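Uncharacterized rhodanese-related protein TVG0868615 (Thermoplasma volcanium GSS1, PDB 3GK5) is of unknown function but contains a rhodanese-like domain, the part crystallised here, of a family that includes sulfurtransferases. Local coordinates at residues Tyr3-Ile15 and Val83-Tyr97. Numbering follows the deposited sequence.
Sequences YRSINAADLYENI and VDVEGGIQSWIEEGY
Tyr97 meets helix 8-13 with its ring and hydroxyl. Its CB lies over one face of the Trp92 indole; beyond it CD2 and CE2 meet the Tyr12 ring, CE2 standing 3.6 Å from Tyr12 CD1. On the other flank CE1 touches Ala8 CB at 3.9 Å, and at the tip OH sits 3.1 Å from Ala9 CA. The two tyrosine planes are 32° apart, too inclined for a parallel stack, while Tyr12 CB lies over the Tyr97 face, 4.2 Å from the ring centroid, as a CH-pi contact. An alanine in place of Tyr97 would probably deprive Tyr12 of the ring over its face and open a gap beside Ala8 and Ala9. Tyr12 CG, anti to the backbone N (chi1 179°), sets the ring beside Trp92, whose CH2 lies at its edge, 3.9 Å from Tyr12 CD2. In the rhodanese-like α/β fold, strand 5-6 is an outermost strand of the parallel sheet, beside strand 82-85. Three backbone bonds define the parallel pairing: Asp84 N to Arg4 O, Ile6 N to Asp84 O, with the nitrogen nearly in line with the C=O bond (172°) though the N-H...O angle is bent, and Glu86 N to Ile6 O. On the face bearing Ile6 and Val85, Leu11 CD2 packs against Val85 CG2 at 3.9 Å; on the Ser5 and Asp84 face, Tyr3 OH donates to Asp84 OD2 at 2.9 Å, while Ser68 binds Asp84 OD1, so both carboxylate oxygens are engaged.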
ATOM      1  N   TYR A   3      -8.453   8.558   8.940  1.00 43.36           N
ATOM      2  CA  TYR A   3      -7.019   8.350   8.578  1.00 47.18           C
ATOM      3  C   TYR A   3      -6.271   7.557   9.646  1.00 49.85           C
ATOM      4  O   TYR A   3      -6.172   7.990  10.796  1.00 49.98           O
ATOM      5  CB  TYR A   3      -6.316   9.699   8.377  1.00 51.90           C
ATOM      6  CG  TYR A   3      -4.849   9.565   8.030  1.00 43.44           C
ATOM      7  CD1 TYR A   3      -4.446   9.252   6.735  1.00 52.28           C
ATOM      8  CD2 TYR A   3      -3.866   9.676   9.012  1.00 51.59           C
ATOM      9  CE1 TYR A   3      -3.100   9.046   6.427  1.00 50.07           C
ATOM     10  CE2 TYR A   3      -2.515   9.469   8.715  1.00 46.19           C
ATOM     11  CZ  TYR A   3      -2.142   9.150   7.421  1.00 42.15           C
ATOM     12  OH  TYR A   3      -0.822   8.897   7.125  1.00 40.75           O
ATOM     13  N   ARG A   4      -5.748   6.397   9.257  1.00 48.81           N
ATOM     14  CA  ARG A   4      -4.990   5.544  10.165  1.00 46.43           C
ATOM     15  C   ARG A   4      -3.643   5.205   9.531  1.00 45.46           C
ATOM     16  O   ARG A   4      -3.481   5.288   8.315  1.00 47.07           O
ATOM     17  CB  ARG A   4      -5.742   4.242  10.454  1.00 53.64           C
ATOM     18  CG  ARG A   4      -7.191   4.411  10.876  1.00 51.07           C
ATOM     19  CD  ARG A   4      -8.121   4.347   9.676  1.00 55.00           C
ATOM     20  NE  ARG A   4      -8.042   3.062   8.979  1.00 61.51           N
ATOM     21  CZ  ARG A   4      -8.367   1.888   9.518  1.00 64.57           C
ATOM     22  NH1 ARG A   4      -8.260   0.776   8.805  1.00 62.07           N
ATOM     23  NH2 ARG A   4      -8.799   1.823  10.770  1.00 65.49           N
ATOM     24  N   SER A   5      -2.683   4.815  10.359  1.00 43.00           N
ATOM     25  CA  SER A   5      -1.357   4.469   9.871  1.00 39.50           C
ATOM     26  C   SER A   5      -0.897   3.153  10.493  1.00 37.23           C
ATOM     27  O   SER A   5      -1.415   2.744  11.535  1.00 33.15           O
ATOM     28  CB  SER A   5      -0.381   5.595  10.213  1.00 35.90           C
ATOM     29  OG  SER A   5       0.906   5.333   9.691  1.00 51.49           O
ATOM     30  N   ILE A   6       0.073   2.495   9.855  1.00 35.38           N
ATOM     31  CA  ILE A   6       0.587   1.214  10.346  1.00 31.25           C
ATOM     32  C   ILE A   6       2.087   1.008  10.134  1.00 34.81           C
ATOM     33  O   ILE A   6       2.614   1.194   9.043  1.00 31.28           O
ATOM     34  CB  ILE A   6      -0.167   0.015   9.695  1.00 26.15           C
ATOM     35  CG1 ILE A   6       0.453  -1.306  10.139  1.00 27.61           C
ATOM     36  CG2 ILE A   6      -0.110   0.108   8.190  1.00 26.37           C
ATOM     37  CD1 ILE A   6      -0.209  -2.518   9.526  1.00 39.94           C
ATOM     38  N   ASN A   7       2.756   0.605  11.206  1.00 38.49           N
ATOM     39  CA  ASN A   7       4.186   0.349  11.204  1.00 36.58           C
ATOM     40  C   ASN A   7       4.514  -0.823  10.275  1.00 37.41           C
ATOM     41  O   ASN A   7       3.650  -1.648   9.980  1.00 36.84           O
ATOM     42  CB  ASN A   7       4.627   0.007  12.626  1.00 49.92           C
ATOM     43  CG  ASN A   7       6.121   0.022  12.790  1.00 60.77           C
ATOM     44  OD1 ASN A   7       6.664  -0.628  13.684  1.00 67.41           O
ATOM     45  ND2 ASN A   7       6.804   0.782  11.936  1.00 73.85           N
ATOM     46  N   ALA A   8       5.764  -0.904   9.824  1.00 34.00           N
ATOM     47  CA  ALA A   8       6.189  -1.993   8.945  1.00 31.27           C
ATOM     48  C   ALA A   8       6.099  -3.327   9.680  1.00 25.62           C
ATOM     49  O   ALA A   8       5.536  -4.293   9.173  1.00 31.09           O
ATOM     50  CB  ALA A   8       7.614  -1.761   8.475  1.00 23.56           C
ATOM     51  N   ALA A   9       6.665  -3.368  10.879  1.00 25.58           N
ATOM     52  CA  ALA A   9       6.652  -4.576  11.683  1.00 30.74           C
ATOM     53  C   ALA A   9       5.223  -5.035  11.901  1.00 27.94           C
ATOM     54  O   ALA A   9       4.933  -6.234  11.858  1.00 33.30           O
ATOM     55  CB  ALA A   9       7.341  -4.330  13.022  1.00 30.63           C
ATOM     56  N   ASP A  10       4.333  -4.077  12.134  1.00 26.21           N
ATOM     57  CA  ASP A  10       2.919  -4.376  12.350  1.00 26.07           C
ATOM     58  C   ASP A  10       2.335  -5.050  11.118  1.00 28.42           C
ATOM     59  O   ASP A  10       1.727  -6.119  11.211  1.00 24.24           O
ATOM     60  CB  ASP A  10       2.142  -3.088  12.636  1.00 36.54           C
ATOM     61  CG  ASP A  10       2.404  -2.536  14.022  1.00 49.22           C
ATOM     62  OD1 ASP A  10       2.246  -1.306  14.203  1.00 47.95           O
ATOM     63  OD2 ASP A  10       2.750  -3.329  14.930  1.00 55.53           O
ATOM     64  N   LEU A  11       2.515  -4.414   9.963  1.00 24.23           N
ATOM     65  CA  LEU A  11       2.002  -4.961   8.713  1.00 28.01           C
ATOM     66  C   LEU A  11       2.482  -6.388   8.479  1.00 24.70           C
ATOM     67  O   LEU A  11       1.678  -7.276   8.215  1.00 26.26           O
ATOM     68  CB  LEU A  11       2.415  -4.084   7.522  1.00 22.21           C
ATOM     69  CG  LEU A  11       2.036  -4.586   6.118  1.00 13.27           C
ATOM     70  CD1 LEU A  11       0.571  -4.982   6.061  1.00  5.80           C
ATOM     71  CD2 LEU A  11       2.317  -3.489   5.103  1.00 16.46           C
ATOM     72  N   TYR A  12       3.789  -6.601   8.580  1.00 22.06           N
ATOM     73  CA  TYR A  12       4.363  -7.921   8.358  1.00 22.16           C
ATOM     74  C   TYR A  12       3.804  -8.977   9.299  1.00 25.16           C
ATOM     75  O   TYR A  12       3.536 -10.102   8.882  1.00 28.88           O
ATOM     76  CB  TYR A  12       5.886  -7.858   8.483  1.00 26.88           C
ATOM     77  CG  TYR A  12       6.580  -9.187   8.299  1.00 22.68           C
ATOM     78  CD1 TYR A  12       7.031  -9.920   9.402  1.00 25.31           C
ATOM     79  CD2 TYR A  12       6.792  -9.715   7.022  1.00 26.21           C
ATOM     80  CE1 TYR A  12       7.680 -11.147   9.236  1.00 22.31           C
ATOM     81  CE2 TYR A  12       7.436 -10.941   6.845  1.00 23.97           C
ATOM     82  CZ  TYR A  12       7.879 -11.649   7.956  1.00 27.94           C
ATOM     83  OH  TYR A  12       8.525 -12.854   7.778  1.00 27.64           O
ATOM     84  N   GLU A  13       3.618  -8.615  10.562  1.00 19.53           N
ATOM     85  CA  GLU A  13       3.083  -9.545  11.542  1.00 19.80           C
ATOM     86  C   GLU A  13       1.620  -9.896  11.277  1.00 19.56           C
ATOM     87  O   GLU A  13       1.133 -10.934  11.726  1.00 26.91           O
ATOM     88  CB  GLU A  13       3.204  -8.958  12.942  1.00 20.67           C
ATOM     89  CG  GLU A  13       4.617  -8.868  13.446  1.00 34.76           C
ATOM     90  CD  GLU A  13       4.732  -7.943  14.637  1.00 47.04           C
ATOM     91  OE1 GLU A  13       3.984  -8.148  15.618  1.00 53.24           O
ATOM     92  OE2 GLU A  13       5.569  -7.012  14.589  1.00 46.64           O
ATOM     93  N   ASN A  14       0.923  -9.026  10.555  1.00 19.99           N
ATOM     94  CA  ASN A  14      -0.487  -9.240  10.248  1.00 21.52           C
ATOM     95  C   ASN A  14      -0.704  -9.285   8.743  1.00 21.09           C
ATOM     96  O   ASN A  14      -1.824  -9.130   8.260  1.00 20.17           O
ATOM     97  CB  ASN A  14      -1.328  -8.116  10.873  1.00 20.34           C
ATOM     98  CG  ASN A  14      -1.327  -8.164  12.405  1.00 22.84           C
ATOM     99  OD1 ASN A  14      -2.031  -8.971  13.004  1.00 17.58           O
ATOM    100  ND2 ASN A  14      -0.524  -7.305  13.035  1.00 15.16           N
ATOM    101  N   ILE A  15       0.382  -9.535   8.019  1.00 23.36           N
ATOM    102  CA  ILE A  15       0.379  -9.585   6.563  1.00 23.24           C
ATOM    103  C   ILE A  15      -0.824 -10.293   5.929  1.00 24.59           C
ATOM    104  O   ILE A  15      -1.313  -9.875   4.875  1.00 28.55           O
ATOM    105  CB  ILE A  15       1.728 -10.202   6.045  1.00 27.31           C
ATOM    106  CG1 ILE A  15       1.779 -10.183   4.516  1.00 29.42           C
ATOM    107  CG2 ILE A  15       1.903 -11.612   6.573  1.00 11.52           C
ATOM    108  CD1 ILE A  15       0.979 -11.317   3.858  1.00 52.72           C
ATOM    109  N   VAL A  83      -5.350   1.732   5.432  1.00 23.74           N
ATOM    110  CA  VAL A  83      -4.395   2.327   6.356  1.00 15.21           C
ATOM    111  C   VAL A  83      -3.147   2.734   5.579  1.00 16.97           C
ATOM    112  O   VAL A  83      -2.873   2.173   4.524  1.00 25.55           O
ATOM    113  CB  VAL A  83      -3.990   1.317   7.426  1.00 29.23           C
ATOM    114  CG1 VAL A  83      -5.202   0.937   8.271  1.00 25.89           C
ATOM    115  CG2 VAL A  83      -3.408   0.087   6.753  1.00 29.23           C
ATOM    116  N   ASP A  84      -2.397   3.701   6.097  1.00 14.56           N
ATOM    117  CA  ASP A  84      -1.174   4.170   5.437  1.00 24.14           C
ATOM    118  C   ASP A  84       0.033   3.453   6.048  1.00 24.93           C
ATOM    119  O   ASP A  84       0.092   3.262   7.262  1.00 35.08           O
ATOM    120  CB  ASP A  84      -1.044   5.696   5.613  1.00 19.59           C
ATOM    121  CG  ASP A  84       0.160   6.281   4.891  1.00 35.05           C
ATOM    122  OD1 ASP A  84       0.409   5.891   3.728  1.00 30.88           O
ATOM    123  OD2 ASP A  84       0.853   7.152   5.475  1.00 36.37           O
ATOM    124  N   VAL A  85       0.980   3.040   5.211  1.00 15.91           N
ATOM    125  CA  VAL A  85       2.174   2.353   5.701  1.00 16.81           C
ATOM    126  C   VAL A  85       3.338   3.336   5.877  1.00 28.65           C
ATOM    127  O   VAL A  85       3.853   3.905   4.907  1.00 24.54           O
ATOM    128  CB  VAL A  85       2.626   1.224   4.736  1.00 20.25           C
ATOM    129  CG1 VAL A  85       3.854   0.521   5.296  1.00 16.06           C
ATOM    130  CG2 VAL A  85       1.505   0.234   4.512  1.00 15.17           C
ATOM    131  N   GLU A  86       3.756   3.513   7.125  1.00 28.38           N
ATOM    132  CA  GLU A  86       4.840   4.431   7.466  1.00 29.88           C
ATOM    133  C   GLU A  86       6.192   4.080   6.851  1.00 28.84           C
ATOM    134  O   GLU A  86       6.627   2.932   6.902  1.00 21.61           O
ATOM    135  CB  GLU A  86       4.972   4.493   8.989  1.00 37.54           C
ATOM    136  CG  GLU A  86       3.647   4.775   9.678  1.00 45.82           C
ATOM    137  CD  GLU A  86       3.641   4.403  11.147  1.00 50.56           C
ATOM    138  OE1 GLU A  86       2.589   4.604  11.798  1.00 44.97           O
ATOM    139  OE2 GLU A  86       4.678   3.909  11.648  1.00 51.97           O
ATOM    140  N   GLY A  87       6.849   5.084   6.281  1.00 27.40           N
ATOM    141  CA  GLY A  87       8.154   4.881   5.681  1.00 26.38           C
ATOM    142  C   GLY A  87       8.153   4.348   4.260  1.00 28.51           C
ATOM    143  O   GLY A  87       9.197   4.307   3.605  1.00 33.08           O
ATOM    144  N   GLY A  88       6.985   3.939   3.778  1.00 22.86           N
ATOM    145  CA  GLY A  88       6.897   3.399   2.434  1.00 16.90           C
ATOM    146  C   GLY A  88       7.517   2.016   2.375  1.00 20.98           C
ATOM    147  O   GLY A  88       7.718   1.366   3.406  1.00 23.86           O
ATOM    148  N   ILE A  89       7.811   1.555   1.165  1.00 20.70           N
ATOM    149  CA  ILE A  89       8.428   0.248   0.986  1.00 24.83           C
ATOM    150  C   ILE A  89       9.928   0.408   1.246  1.00 28.41           C
ATOM    151  O   ILE A  89      10.651  -0.570   1.421  1.00 36.70           O
ATOM    152  CB  ILE A  89       8.172  -0.286  -0.443  1.00 20.31           C
ATOM    153  CG1 ILE A  89       8.475  -1.779  -0.513  1.00 23.27           C
ATOM    154  CG2 ILE A  89       9.030   0.466  -1.444  1.00 36.78           C
ATOM    155  CD1 ILE A  89       7.905  -2.455  -1.759  1.00  6.15           C
ATOM    156  N   GLN A  90      10.389   1.656   1.271  1.00 32.90           N
ATOM    157  CA  GLN A  90      11.788   1.936   1.550  1.00 30.68           C
ATOM    158  C   GLN A  90      12.051   1.438   2.967  1.00 29.70           C
ATOM    159  O   GLN A  90      12.964   0.656   3.197  1.00 33.27           O
ATOM    160  CB  GLN A  90      12.062   3.440   1.467  1.00 36.92           C
ATOM    161  CG  GLN A  90      13.425   3.855   2.012  1.00 50.56           C
ATOM    162  CD  GLN A  90      13.608   5.366   2.083  1.00 63.81           C
ATOM    163  OE1 GLN A  90      12.800   6.076   2.686  1.00 65.98           O
ATOM    164  NE2 GLN A  90      14.682   5.863   1.476  1.00 67.75           N
ATOM    165  N   SER A  91      11.226   1.891   3.906  1.00 29.83           N
ATOM    166  CA  SER A  91      11.350   1.504   5.302  1.00 25.72           C
ATOM    167  C   SER A  91      11.206  -0.003   5.433  1.00 29.63           C
ATOM    168  O   SER A  91      11.961  -0.656   6.152  1.00 34.94           O
ATOM    169  CB  SER A  91      10.270   2.202   6.127  1.00 29.98           C
ATOM    170  OG  SER A  91      10.212   1.688   7.447  1.00 41.76           O
ATOM    171  N   TRP A  92      10.228  -0.552   4.727  1.00 26.07           N
ATOM    172  CA  TRP A  92       9.975  -1.987   4.744  1.00 24.98           C
ATOM    173  C   TRP A  92      11.242  -2.783   4.421  1.00 20.91           C
ATOM    174  O   TRP A  92      11.540  -3.784   5.074  1.00 24.83           O
ATOM    175  CB  TRP A  92       8.854  -2.298   3.746  1.00 20.58           C
ATOM    176  CG  TRP A  92       8.678  -3.734   3.415  1.00 19.15           C
ATOM    177  CD1 TRP A  92       9.409  -4.468   2.524  1.00 22.74           C
ATOM    178  CD2 TRP A  92       7.688  -4.617   3.946  1.00 21.44           C
ATOM    179  NE1 TRP A  92       8.934  -5.754   2.465  1.00 24.22           N
ATOM    180  CE2 TRP A  92       7.877  -5.874   3.330  1.00 21.08           C
ATOM    181  CE3 TRP A  92       6.659  -4.469   4.887  1.00 16.33           C
ATOM    182  CZ2 TRP A  92       7.075  -6.978   3.620  1.00 14.33           C
ATOM    183  CZ3 TRP A  92       5.861  -5.566   5.178  1.00 25.82           C
ATOM    184  CH2 TRP A  92       6.076  -6.811   4.544  1.00 25.40           C
ATOM    185  N   ILE A  93      11.982  -2.323   3.415  1.00 22.12           N
ATOM    186  CA  ILE A  93      13.220  -2.970   2.990  1.00 22.86           C
ATOM    187  C   ILE A  93      14.365  -2.697   3.963  1.00 27.62           C
ATOM    188  O   ILE A  93      15.143  -3.599   4.290  1.00 30.98           O
ATOM    189  CB  ILE A  93      13.623  -2.497   1.571  1.00 26.50           C
ATOM    190  CG1 ILE A  93      12.598  -3.026   0.559  1.00 14.38           C
ATOM    191  CG2 ILE A  93      15.048  -2.952   1.231  1.00 10.46           C
ATOM    192  CD1 ILE A  93      12.885  -2.645  -0.870  1.00 20.06           C
ATOM    193  N   GLU A  94      14.461  -1.457   4.432  1.00 27.85           N
ATOM    194  CA  GLU A  94      15.512  -1.083   5.376  1.00 33.58           C
ATOM    195  C   GLU A  94      15.435  -1.965   6.614  1.00 30.64           C
ATOM    196  O   GLU A  94      16.460  -2.306   7.199  1.00 25.15           O
ATOM    197  CB  GLU A  94      15.367   0.383   5.801  1.00 38.85           C
ATOM    198  CG  GLU A  94      15.546   1.403   4.687  1.00 63.51           C
ATOM    199  CD  GLU A  94      16.966   1.457   4.154  1.00 70.70           C
ATOM    200  OE1 GLU A  94      17.419   0.457   3.551  1.00 73.38           O
ATOM    201  OE2 GLU A  94      17.631   2.499   4.344  1.00 73.38           O
ATOM    202  N   GLU A  95      14.217  -2.326   7.010  1.00 25.10           N
ATOM    203  CA  GLU A  95      14.020  -3.159   8.187  1.00 18.72           C
ATOM    204  C   GLU A  95      14.226  -4.635   7.890  1.00 25.23           C
ATOM    205  O   GLU A  95      14.038  -5.484   8.761  1.00 23.75           O
ATOM    206  CB  GLU A  95      12.626  -2.946   8.770  1.00 27.07           C
ATOM    207  CG  GLU A  95      12.622  -2.181  10.078  1.00 28.51           C
ATOM    208  CD  GLU A  95      12.566  -0.686   9.887  1.00 42.39           C
ATOM    209  OE1 GLU A  95      12.852   0.047  10.857  1.00 59.48           O
ATOM    210  OE2 GLU A  95      12.222  -0.231   8.778  1.00 51.51           O
ATOM    211  N   GLY A  96      14.610  -4.942   6.656  1.00 29.73           N
ATOM    212  CA  GLY A  96      14.852  -6.324   6.285  1.00 30.31           C
ATOM    213  C   GLY A  96      13.599  -7.167   6.142  1.00 27.16           C
ATOM    214  O   GLY A  96      13.457  -8.202   6.783  1.00 27.31           O
ATOM    215  N   TYR A  97      12.675  -6.729   5.301  1.00 33.86           N
ATOM    216  CA  TYR A  97      11.464  -7.496   5.106  1.00 27.42           C
ATOM    217  C   TYR A  97      11.394  -8.063   3.697  1.00 25.07           C
ATOM    218  O   TYR A  97      11.868  -7.456   2.741  1.00 27.93           O
ATOM    219  CB  TYR A  97      10.248  -6.645   5.436  1.00 35.09           C
ATOM    220  CG  TYR A  97      10.028  -6.486   6.927  1.00 30.74           C
ATOM    221  CD1 TYR A  97       9.954  -5.221   7.510  1.00 42.78           C
ATOM    222  CD2 TYR A  97       9.857  -7.599   7.747  1.00 32.99           C
ATOM    223  CE1 TYR A  97       9.704  -5.070   8.873  1.00 38.78           C
ATOM    224  CE2 TYR A  97       9.607  -7.461   9.110  1.00 34.23           C
ATOM    225  CZ  TYR A  97       9.526  -6.196   9.663  1.00 38.15           C
ATOM    226  OH  TYR A  97       9.225  -6.064  10.997  1.00 36.97           O
TER
HETATM  227  O   HOH W   1       7.565   1.717   8.852  1.00 33.72           O